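Local coordinates for kappa-carrageenase (Zobellia galactanivorans, PDB 5OCR), which probably hydrolyses kappa-carrageenan, a sulfated galactan of red algae, through its family 16 glycoside hydrolase domain, which this chain holds, at residues Ala104-Ala109 and Thr273-Asp278; Ser28-Lys33 and Val277-Val282; Gly100-Lys105 and Phe119-Asp124. All blocks are in the same frame, centred on the assembly; numbering follows the deposited sequence. Where two conformers were deposited one is given.

Contact 1: residues Ala104-Ala109 and Thr273-Asp278. With MG (magnesium ion), chain F.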
loop_
_atom_site.group_PDB
_atom_site.type_symbol
_atom_site.label_atom_id
_atom_site.label_comp_id
_atom_site.label_asym_id
_atom_site.label_seq_id
_atom_site.Cartn_x
_atom_site.Cartn_y
_atom_site.Cartn_z
ATOM N N ALA A 104 9.670 0.729 5.224
ATOM C CA ALA A 104 9.157 -0.418 5.934
ATOM C C ALA A 104 9.879 -1.637 5.504
ATOM O O ALA A 104 10.358 -1.745 4.357
ATOM C CB ALA A 104 7.625 -0.498 5.634
ATOM N N LYS A 105 10.060 -2.522 6.466
ATOM C CA LYS A 105 10.686 -3.845 6.166
ATOM C C LYS A 105 9.589 -4.913 6.170
ATOM O O LYS A 105 8.868 -5.142 7.193
ATOM C CB LYS A 105 11.847 -4.113 7.179
ATOM C CG LYS A 105 12.477 -5.559 7.085
ATOM C CD LYS A 105 13.603 -5.552 8.123
ATOM C CE LYS A 105 14.141 -6.932 8.310
ATOM N NZ LYS A 105 15.048 -6.730 9.478
ATOM N N ILE A 106 9.383 -5.490 4.995
ATOM C CA ILE A 106 8.163 -6.282 4.736
ATOM C C ILE A 106 8.465 -7.612 4.087
ATOM O O ILE A 106 9.342 -7.695 3.149
ATOM C CB ILE A 106 7.215 -5.463 3.778
ATOM C CG1 ILE A 106 6.699 -4.147 4.443
ATOM C CG2 ILE A 106 6.027 -6.401 3.262
ATOM C CD1 ILE A 106 6.121 -3.171 3.393
ATOM N N GLN A 107 7.760 -8.659 4.544
ATOM C CA GLN A 107 7.782 -9.878 3.752
ATOM C C GLN A 107 6.371 -10.145 3.234
ATOM O O GLN A 107 5.384 -9.915 3.941
ATOM C CB GLN A 107 8.155 -11.034 4.720
ATOM C CG GLN A 107 8.001 -12.442 4.081
ATOM C CD GLN A 107 8.645 -13.548 4.922
ATOM O OE1 GLN A 107 9.736 -13.379 5.550
ATOM N NE2 GLN A 107 7.934 -14.659 5.032
ATOM N N GLY A 108 6.302 -10.630 2.006
ATOM C CA GLY A 108 5.001 -10.848 1.342
ATOM C C GLY A 108 4.310 -12.108 1.831
ATOM O O GLY A 108 4.622 -12.672 2.865
ATOM N N ALA A 109 3.283 -12.483 1.089
ATOM C CA ALA A 109 2.340 -13.545 1.517
ATOM C C ALA A 109 2.532 -14.860 0.775
ATOM O O ALA A 109 2.715 -14.922 -0.474
ATOM C CB ALA A 109 0.891 -13.042 1.286
ATOM N N THR A 273 -4.025 -15.915 4.609
ATOM C CA THR A 273 -2.628 -15.740 4.244
ATOM C C THR A 273 -2.209 -14.397 4.837
ATOM O O THR A 273 -3.102 -13.529 5.122
ATOM C CB THR A 273 -2.475 -15.771 2.704
ATOM O OG1 THR A 273 -1.058 -15.831 2.408
ATOM C CG2 THR A 273 -3.070 -14.513 1.975
ATOM N N SER A 274 -0.891 -14.211 5.079
ATOM C CA SER A 274 -0.467 -13.063 5.851
ATOM C C SER A 274 0.730 -12.404 5.206
ATOM O O SER A 274 1.531 -13.084 4.580
ATOM C CB SER A 274 -0.026 -13.519 7.221
ATOM O OG SER A 274 -1.119 -14.102 7.947
ATOM N N MET A 275 0.775 -11.057 5.295
ATOM C CA MET A 275 2.055 -10.297 5.161
ATOM C C MET A 275 2.651 -10.020 6.531
ATOM O O MET A 275 1.939 -10.019 7.533
ATOM C CB MET A 275 1.899 -8.951 4.372
ATOM C CG MET A 275 0.947 -7.990 5.113
ATOM S SD MET A 275 0.659 -6.478 4.180
ATOM C CE MET A 275 2.206 -5.615 4.379
ATOM N N TYR A 276 3.943 -9.711 6.567
ATOM C CA TYR A 276 4.635 -9.472 7.848
ATOM C C TYR A 276 5.445 -8.197 7.750
ATOM O O TYR A 276 6.121 -7.915 6.699
ATOM C CB TYR A 276 5.639 -10.641 8.106
ATOM C CG TYR A 276 4.893 -11.927 8.220
ATOM C CD1 TYR A 276 4.390 -12.322 9.476
ATOM C CD2 TYR A 276 4.675 -12.750 7.103
ATOM C CE1 TYR A 276 3.661 -13.545 9.582
ATOM C CE2 TYR A 276 3.928 -13.957 7.210
ATOM C CZ TYR A 276 3.445 -14.312 8.454
ATOM O OH TYR A 276 2.783 -15.501 8.565
ATOM N N VAL A 277 5.457 -7.422 8.821
ATOM C CA VAL A 277 6.201 -6.183 8.810
ATOM C C VAL A 277 7.109 -6.157 10.068
ATOM O O VAL A 277 6.594 -6.219 11.219
ATOM C CB VAL A 277 5.232 -4.984 8.868
ATOM C CG1 VAL A 277 6.033 -3.682 8.790
ATOM C CG2 VAL A 277 4.151 -4.998 7.752
ATOM N N ASP A 278 8.419 -5.990 9.867
ATOM C CA ASP A 278 9.338 -5.895 10.978
ATOM C C ASP A 278 9.369 -4.490 11.507
ATOM O O ASP A 278 9.444 -4.305 12.728
ATOM C CB ASP A 278 10.736 -6.375 10.474
ATOM C CG ASP A 278 11.792 -6.554 11.623
ATOM O OD1 ASP A 278 11.430 -6.623 12.790
ATOM O OD2 ASP A 278 12.980 -6.509 11.304
HETATM MG MG MG F . 10.355 -5.364 14.663
HETATM O O HOH W 1 11.776 -5.832 16.547
#

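Contact 2: residues Ser28-Lys33 and Val277-Val282. With MG (magnesium ion), chain F.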
loop_
_atom_site.group_PDB
_atom_site.type_symbol
_atom_site.label_atom_id
_atom_site.label_comp_id
_atom_site.label_asym_id
_atom_site.label_seq_id
_atom_site.Cartn_x
_atom_site.Cartn_y
_atom_site.Cartn_z
ATOM N N SER A 28 6.187 5.814 13.381
ATOM C CA SER A 28 7.245 4.802 13.364
ATOM C C SER A 28 6.973 3.771 14.424
ATOM O O SER A 28 6.500 4.117 15.533
ATOM C CB SER A 28 8.623 5.422 13.632
ATOM O OG SER A 28 8.921 6.464 12.724
ATOM N N ASP A 29 7.284 2.510 14.115
ATOM C CA ASP A 29 6.961 1.461 15.077
ATOM C C ASP A 29 7.887 0.286 14.755
ATOM O O ASP A 29 7.927 -0.178 13.579
ATOM C CB ASP A 29 5.473 1.080 14.926
ATOM C CG ASP A 29 4.888 0.393 16.198
ATOM O OD1 ASP A 29 5.633 -0.402 16.876
ATOM O OD2 ASP A 29 3.670 0.628 16.435
ATOM N N GLU A 30 8.607 -0.207 15.765
ATOM C CA GLU A 30 9.462 -1.453 15.592
ATOM C C GLU A 30 8.674 -2.708 15.952
ATOM O O GLU A 30 9.201 -3.833 15.828
ATOM C CB GLU A 30 10.672 -1.393 16.512
ATOM C CG GLU A 30 11.534 -0.162 16.295
ATOM C CD GLU A 30 12.213 -0.100 14.934
ATOM O OE1 GLU A 30 12.773 -1.163 14.510
ATOM O OE2 GLU A 30 12.312 1.035 14.311
ATOM N N PHE A 31 7.419 -2.513 16.366
ATOM C CA PHE A 31 6.529 -3.682 16.650
ATOM C C PHE A 31 7.093 -4.640 17.681
ATOM O O PHE A 31 6.824 -5.847 17.638
ATOM C CB PHE A 31 6.165 -4.426 15.373
ATOM C CG PHE A 31 5.394 -3.540 14.387
ATOM C CD1 PHE A 31 4.207 -2.906 14.773
ATOM C CD2 PHE A 31 5.953 -3.257 13.121
ATOM C CE1 PHE A 31 3.537 -2.072 13.877
ATOM C CE2 PHE A 31 5.279 -2.365 12.239
ATOM C CZ PHE A 31 4.098 -1.771 12.635
ATOM N N ASN A 32 7.824 -4.062 18.619
ATOM C CA ASN A 32 8.383 -4.875 19.722
ATOM C C ASN A 32 7.333 -5.169 20.773
ATOM O O ASN A 32 7.533 -6.099 21.527
ATOM C CB ASN A 32 9.520 -4.082 20.289
ATOM C CG ASN A 32 10.770 -4.305 19.465
ATOM O OD1 ASN A 32 10.912 -5.372 18.777
ATOM N ND2 ASN A 32 11.659 -3.389 19.511
ATOM N N LYS A 33 6.196 -4.454 20.756
ATOM C CA LYS A 33 5.104 -4.721 21.697
ATOM C C LYS A 33 4.036 -5.605 21.101
ATOM O O LYS A 33 3.553 -5.329 20.004
ATOM C CB LYS A 33 4.400 -3.488 22.159
ATOM C CG LYS A 33 5.273 -2.311 22.480
ATOM C CD LYS A 33 6.355 -2.700 23.458
ATOM C CE LYS A 33 5.907 -2.304 24.851
ATOM N NZ LYS A 33 6.807 -1.204 25.275
ATOM N N VAL A 277 5.457 -7.422 8.821
ATOM C CA VAL A 277 6.201 -6.183 8.810
ATOM C C VAL A 277 7.109 -6.157 10.068
ATOM O O VAL A 277 6.594 -6.219 11.219
ATOM C CB VAL A 277 5.232 -4.984 8.868
ATOM C CG1 VAL A 277 6.033 -3.682 8.790
ATOM C CG2 VAL A 277 4.151 -4.998 7.752
ATOM N N ASP A 278 8.419 -5.990 9.867
ATOM C CA ASP A 278 9.338 -5.895 10.978
ATOM C C ASP A 278 9.369 -4.490 11.507
ATOM O O ASP A 278 9.444 -4.305 12.728
ATOM C CB ASP A 278 10.736 -6.375 10.474
ATOM C CG ASP A 278 11.792 -6.554 11.623
ATOM O OD1 ASP A 278 11.430 -6.623 12.790
ATOM O OD2 ASP A 278 12.980 -6.509 11.304
ATOM N N TYR A 279 9.315 -3.474 10.680
ATOM C CA TYR A 279 9.229 -2.084 11.223
ATOM C C TYR A 279 8.653 -1.173 10.150
ATOM O O TYR A 279 8.641 -1.520 8.948
ATOM C CB TYR A 279 10.621 -1.572 11.679
ATOM C CG TYR A 279 11.639 -1.348 10.567
ATOM C CD1 TYR A 279 11.500 -0.328 9.590
ATOM C CD2 TYR A 279 12.754 -2.166 10.511
ATOM C CE1 TYR A 279 12.471 -0.146 8.604
ATOM C CE2 TYR A 279 13.707 -2.020 9.511
ATOM C CZ TYR A 279 13.568 -0.991 8.563
ATOM O OH TYR A 279 14.522 -0.789 7.592
ATOM N N VAL A 280 8.195 -0.013 10.625
ATOM C CA VAL A 280 7.906 1.117 9.763
ATOM C C VAL A 280 8.562 2.289 10.391
ATOM O O VAL A 280 8.502 2.490 11.646
ATOM C CB VAL A 280 6.416 1.318 9.501
ATOM C CG1 VAL A 280 5.618 1.467 10.845
ATOM C CG2 VAL A 280 6.216 2.547 8.572
ATOM N N ARG A 281 9.214 3.091 9.566
ATOM C CA ARG A 281 9.951 4.264 10.083
ATOM C C ARG A 281 9.691 5.468 9.166
ATOM O O ARG A 281 9.699 5.362 7.937
ATOM C CB ARG A 281 11.450 4.007 10.172
ATOM C CG ARG A 281 11.817 2.898 11.151
ATOM C CD ARG A 281 13.308 2.553 10.982
ATOM N NE ARG A 281 13.608 1.437 11.897
ATOM C CZ ARG A 281 14.649 0.587 11.793
ATOM N NH1 ARG A 281 15.611 0.731 10.853
ATOM N NH2 ARG A 281 14.780 -0.390 12.683
ATOM N N VAL A 282 9.446 6.621 9.781
ATOM C CA VAL A 282 9.206 7.856 9.030
ATOM C C VAL A 282 10.202 8.904 9.576
ATOM O O VAL A 282 10.408 8.979 10.824
ATOM C CB VAL A 282 7.787 8.337 9.225
ATOM C CG1 VAL A 282 7.555 9.646 8.441
ATOM C CG2 VAL A 282 6.842 7.288 8.704
HETATM MG MG MG F . 10.355 -5.364 14.663
HETATM O O HOH W 2 12.467 -3.837 14.432
HETATM O O HOH W 1 11.776 -5.832 16.547
#

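Contact 3: residues Gly100-Lys105 and Phe119-Asp124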
loop_
_atom_site.group_PDB
_atom_site.type_symbol
_atom_site.label_atom_id
_atom_site.label_comp_id
_atom_site.label_asym_id
_atom_site.label_seq_id
_atom_site.Cartn_x
_atom_site.Cartn_y
_atom_site.Cartn_z
ATOM N N GLY A 100 9.147 13.885 3.344
ATOM C CA GLY A 100 9.898 13.153 4.344
ATOM C C GLY A 100 10.455 11.888 3.717
ATOM O O GLY A 100 10.468 11.759 2.470
ATOM N N TYR A 101 10.879 10.973 4.568
ATOM C CA TYR A 101 11.298 9.669 4.119
ATOM C C TYR A 101 10.506 8.589 4.815
ATOM O O TYR A 101 10.334 8.660 6.052
ATOM C CB TYR A 101 12.808 9.481 4.447
ATOM C CG TYR A 101 13.519 8.376 3.667
ATOM C CD1 TYR A 101 14.350 8.698 2.599
ATOM C CD2 TYR A 101 13.407 7.030 4.071
ATOM C CE1 TYR A 101 14.966 7.689 1.885
ATOM C CE2 TYR A 101 13.983 6.032 3.313
ATOM C CZ TYR A 101 14.813 6.397 2.267
ATOM O OH TYR A 101 15.476 5.402 1.560
ATOM N N PHE A 102 10.045 7.579 4.046
ATOM C CA PHE A 102 9.147 6.537 4.587
ATOM C C PHE A 102 9.712 5.155 4.289
ATOM O O PHE A 102 10.003 4.885 3.077
ATOM C CB PHE A 102 7.760 6.671 3.949
ATOM C CG PHE A 102 7.243 8.098 3.992
ATOM C CD1 PHE A 102 6.393 8.486 5.030
ATOM C CD2 PHE A 102 7.640 9.078 3.075
ATOM C CE1 PHE A 102 6.025 9.821 5.177
ATOM C CE2 PHE A 102 7.198 10.403 3.153
ATOM C CZ PHE A 102 6.369 10.776 4.231
ATOM N N GLU A 103 9.864 4.292 5.290
ATOM C CA GLU A 103 10.496 2.999 5.023
ATOM C C GLU A 103 9.825 1.916 5.811
ATOM O O GLU A 103 9.433 2.196 6.990
ATOM C CB GLU A 103 11.970 3.166 5.540
ATOM C CG GLU A 103 12.841 1.925 5.150
ATOM C CD GLU A 103 14.317 2.098 5.583
ATOM O OE1 GLU A 103 15.024 2.842 4.865
ATOM O OE2 GLU A 103 14.713 1.504 6.617
ATOM N N ALA A 104 9.670 0.729 5.224
ATOM C CA ALA A 104 9.157 -0.418 5.934
ATOM C C ALA A 104 9.879 -1.637 5.504
ATOM O O ALA A 104 10.358 -1.745 4.357
ATOM C CB ALA A 104 7.625 -0.498 5.634
ATOM N N LYS A 105 10.060 -2.522 6.466
ATOM C CA LYS A 105 10.686 -3.845 6.166
ATOM C C LYS A 105 9.589 -4.913 6.170
ATOM O O LYS A 105 8.868 -5.142 7.193
ATOM C CB LYS A 105 11.847 -4.113 7.179
ATOM C CG LYS A 105 12.477 -5.559 7.085
ATOM C CD LYS A 105 13.603 -5.552 8.123
ATOM C CE LYS A 105 14.141 -6.932 8.310
ATOM N NZ LYS A 105 15.048 -6.730 9.478
ATOM N N PHE A 119 2.740 -0.923 0.966
ATOM C CA PHE A 119 3.115 0.175 1.892
ATOM C C PHE A 119 2.827 1.439 1.078
ATOM O O PHE A 119 3.311 1.578 -0.063
ATOM C CB PHE A 119 4.636 0.031 2.150
ATOM C CG PHE A 119 5.242 1.144 2.963
ATOM C CD1 PHE A 119 4.534 1.760 4.080
ATOM C CD2 PHE A 119 6.616 1.474 2.784
ATOM C CE1 PHE A 119 5.204 2.728 4.841
ATOM C CE2 PHE A 119 7.240 2.431 3.575
ATOM C CZ PHE A 119 6.532 3.073 4.612
ATOM N N TRP A 120 2.055 2.382 1.633
ATOM C CA TRP A 120 1.585 3.467 0.768
ATOM C C TRP A 120 1.122 4.631 1.603
ATOM O O TRP A 120 0.883 4.483 2.817
ATOM C CB TRP A 120 0.480 2.960 -0.197
ATOM C CG TRP A 120 -0.719 2.304 0.445
ATOM C CD1 TRP A 120 -0.762 1.114 1.233
ATOM C CD2 TRP A 120 -2.099 2.774 0.364
ATOM N NE1 TRP A 120 -2.047 0.844 1.587
ATOM C CE2 TRP A 120 -2.900 1.839 1.134
ATOM C CE3 TRP A 120 -2.727 3.833 -0.296
ATOM C CZ2 TRP A 120 -4.319 1.947 1.205
ATOM C CZ3 TRP A 120 -4.149 4.006 -0.138
ATOM C CH2 TRP A 120 -4.932 3.076 0.564
ATOM N N LEU A 121 1.058 5.795 0.973
ATOM C CA LEU A 121 0.731 7.075 1.680
ATOM C C LEU A 121 -0.493 7.597 0.950
ATOM O O LEU A 121 -0.520 7.588 -0.265
ATOM C CB LEU A 121 1.897 8.107 1.582
ATOM C CG LEU A 121 3.313 7.444 1.668
ATOM C CD1 LEU A 121 4.415 8.459 1.351
ATOM C CD2 LEU A 121 3.522 6.859 3.070
ATOM N N TYR A 122 -1.556 8.082 1.651
ATOM C CA TYR A 122 -2.685 8.583 0.891
ATOM C C TYR A 122 -3.391 9.668 1.701
ATOM O O TYR A 122 -3.323 9.683 2.937
ATOM C CB TYR A 122 -3.689 7.508 0.457
ATOM C CG TYR A 122 -4.610 6.984 1.525
ATOM C CD1 TYR A 122 -4.123 6.173 2.565
ATOM C CD2 TYR A 122 -5.950 7.259 1.460
ATOM C CE1 TYR A 122 -4.975 5.649 3.545
ATOM C CE2 TYR A 122 -6.816 6.737 2.397
ATOM C CZ TYR A 122 -6.325 5.955 3.450
ATOM O OH TYR A 122 -7.241 5.507 4.373
ATOM N N SER A 123 -3.993 10.611 0.952
ATOM C CA SER A 123 -4.757 11.716 1.610
ATOM C C SER A 123 -6.225 11.510 1.647
ATOM O O SER A 123 -6.756 10.554 1.114
ATOM C CB SER A 123 -4.631 13.012 0.837
ATOM O OG SER A 123 -5.130 12.889 -0.505
ATOM N N ASP A 124 -6.915 12.472 2.292
ATOM C CA ASP A 124 -8.351 12.472 2.056
ATOM C C ASP A 124 -8.690 13.075 0.691
ATOM O O ASP A 124 -7.798 13.363 -0.117
ATOM C CB ASP A 124 -9.117 13.117 3.220
ATOM C CG ASP A 124 -8.801 14.591 3.407
ATOM O OD1 ASP A 124 -8.155 15.232 2.540
ATOM O OD2 ASP A 124 -9.226 15.149 4.468
#

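Contact 1: residues Ala104-Ala109 and Thr273-Asp278
Lys105 and Asp278 each set CG opposite the backbone N, with chi1 at 173° and -171°, and their side chains run side by side in the same direction. Beyond CG the lysine is extended. Its CG and CD lie along Asp278 CB, and NZ reaches Asp278 OD2 at 2.8 Å in a salt bridge, nearly in line with the C-O bond. The other carboxylate oxygen turns to the magnesium ion, 2.5 Å from Asp278 OD1. Asp278 O binds the same ion at 2.4 Å, and Glu30 and Gly66 add their carbonyls.

The backbones pair as antiparallel strands. Gln107 and Tyr276 form a hydrogen-bonded pair, with Gln107 N to Tyr276 O at 2.8 Å and Tyr276 N to Gln107 O at 3.0 Å. Asp278 N also donates to Lys105 O, at 2.8 Å. The pair between them, Ile106 and Val277, is non-hydrogen-bonded. On its face Ile106 CG2 meets Met275 CE at 4.1 Å, and Leu237 and Leu239 of strand 233-241 cover this apolar side. On the other face the Tyr276 ring turns its edge to the carbonyls of Gln107 and Gly108.

The Asp278 carboxylate is thus shared between two cations, one at each oxygen. This would be expected to stabilise its negative charge and to fix its rotation. Through Asp278 the end of the strand pair is joined to the metal site.

Contact 2: residues Ser28-Lys33 and Val277-Val282
A magnesium site lies where the loop 28-33 runs alongside the chain just after its corner at Asp278. Glu30 O binds the ion at 2.2 Å, and water 1 is another ligand. Beyond the site, Asp29 and Val280 form a single antiparallel bridge, with Asp29 N to Val280 O at 2.8 Å and Val280 N to Asp29 O at 3.0 Å. Ser28 OG accepts from Val282 N at 3.0 Å and also hydrogen-bonds Lys24 O. Asp29 OD1 takes the N-H of Phe31, an Asx turn.

The Glu30 side chain is bent at chi2 (-65°), which brings its carboxylate back to Arg281. Arg281 grips it side-on: NE meets Glu30 OE2 at 2.8 Å and NH2 meets Glu30 OE1 at 2.8 Å. Both oxygens are met on the syn side. Arg281 CZ lies 3.5 Å above the plane of the Tyr279 ring, over its centre. A methionine in place of Arg281 would probably leave the Glu30 carboxylate without its charged mate and freer to turn, with water 2 still at OE1.

The Phe31 ring packs against the valines of the strand, with CE2 3.8 Å from Val277 CG1 and CZ near Val280 CG1. It also meets the Phe91 ring. Strand 67-74 flanks Phe31 and Val277, while strand 233-241 receives Val277, Val280 and Val282. Tyr279 OH reaches Glu103 on the adjacent strand 100-107.

Contact 3: residues Gly100-Lys105 and Phe119-Asp124
Two CH-pi contacts carry this meeting of strands. In the first, Ala104 CB sits over the centre of the Phe119 ring, 3.6 Å from its centroid and 13° off the normal. Phe119 CG is anti to the backbone N (chi1 174°), which sends the ring across to the strand of Ala104. In the second, Leu121 CD1 lies over one face of the Phe102 ring, 3.8 Å from the centroid and 15° off the normal. It is displaced toward the rim of that ring. The other methyl, Leu121 CD2, approaches Phe102 CD1 at 3.8 Å, so both branches of the leucine touch the same ring.

Further van der Waals contacts join these two pairs. Phe119 CZ comes to 3.9 Å from Phe102 CB. The rim of the Phe119 ring also meets backbone. Phe119 CE2 is 3.4 Å from Ala104 N, and Phe102 O lies at the ring edge, near its plane. The small methyl of Ala104 probably allows the ring to come this close to the chain.

No hydrogen bond crosses between the segments. The strand axes pass 8.5 Å apart, too far for backbone pairing, and the strands run roughly antiparallel. Each finds its backbone partners in its own layer: 100-107 with 200-207 and 273-285, and 115-122 with 134-144 and 233-241. Val235, Leu237 and Val141 also pack on Phe119. Apolar side chains interleaved between facing layers are characteristic of the core of a beta-sandwich, here the beta-jellyroll of family 16 glycoside hydrolases.

Overall arrangement
All three contacts are largely buried, but they lie at different depths. Contact 3 is nearest the centre of the chain; its side-chain contacts are apolar, and no hydrogen bond crosses it. Contact 1 joins neighbouring strands of one layer and mixes backbone pairing with a charged end. Contact 2 lies farthest out, where a loop is held by metal, salt bridge and short backbone pairing. Contacts 1 and 2 share Val277, Asp278 and the same magnesium ion on strand 273-285. Contacts 1 and 3 share Ala104 and Lys105 on strand 100-107, and Ile106 of contact 1 packs on Phe119 of contact 3. Arg281 N of contact 2 probably donates to Glu103 O of contact 3.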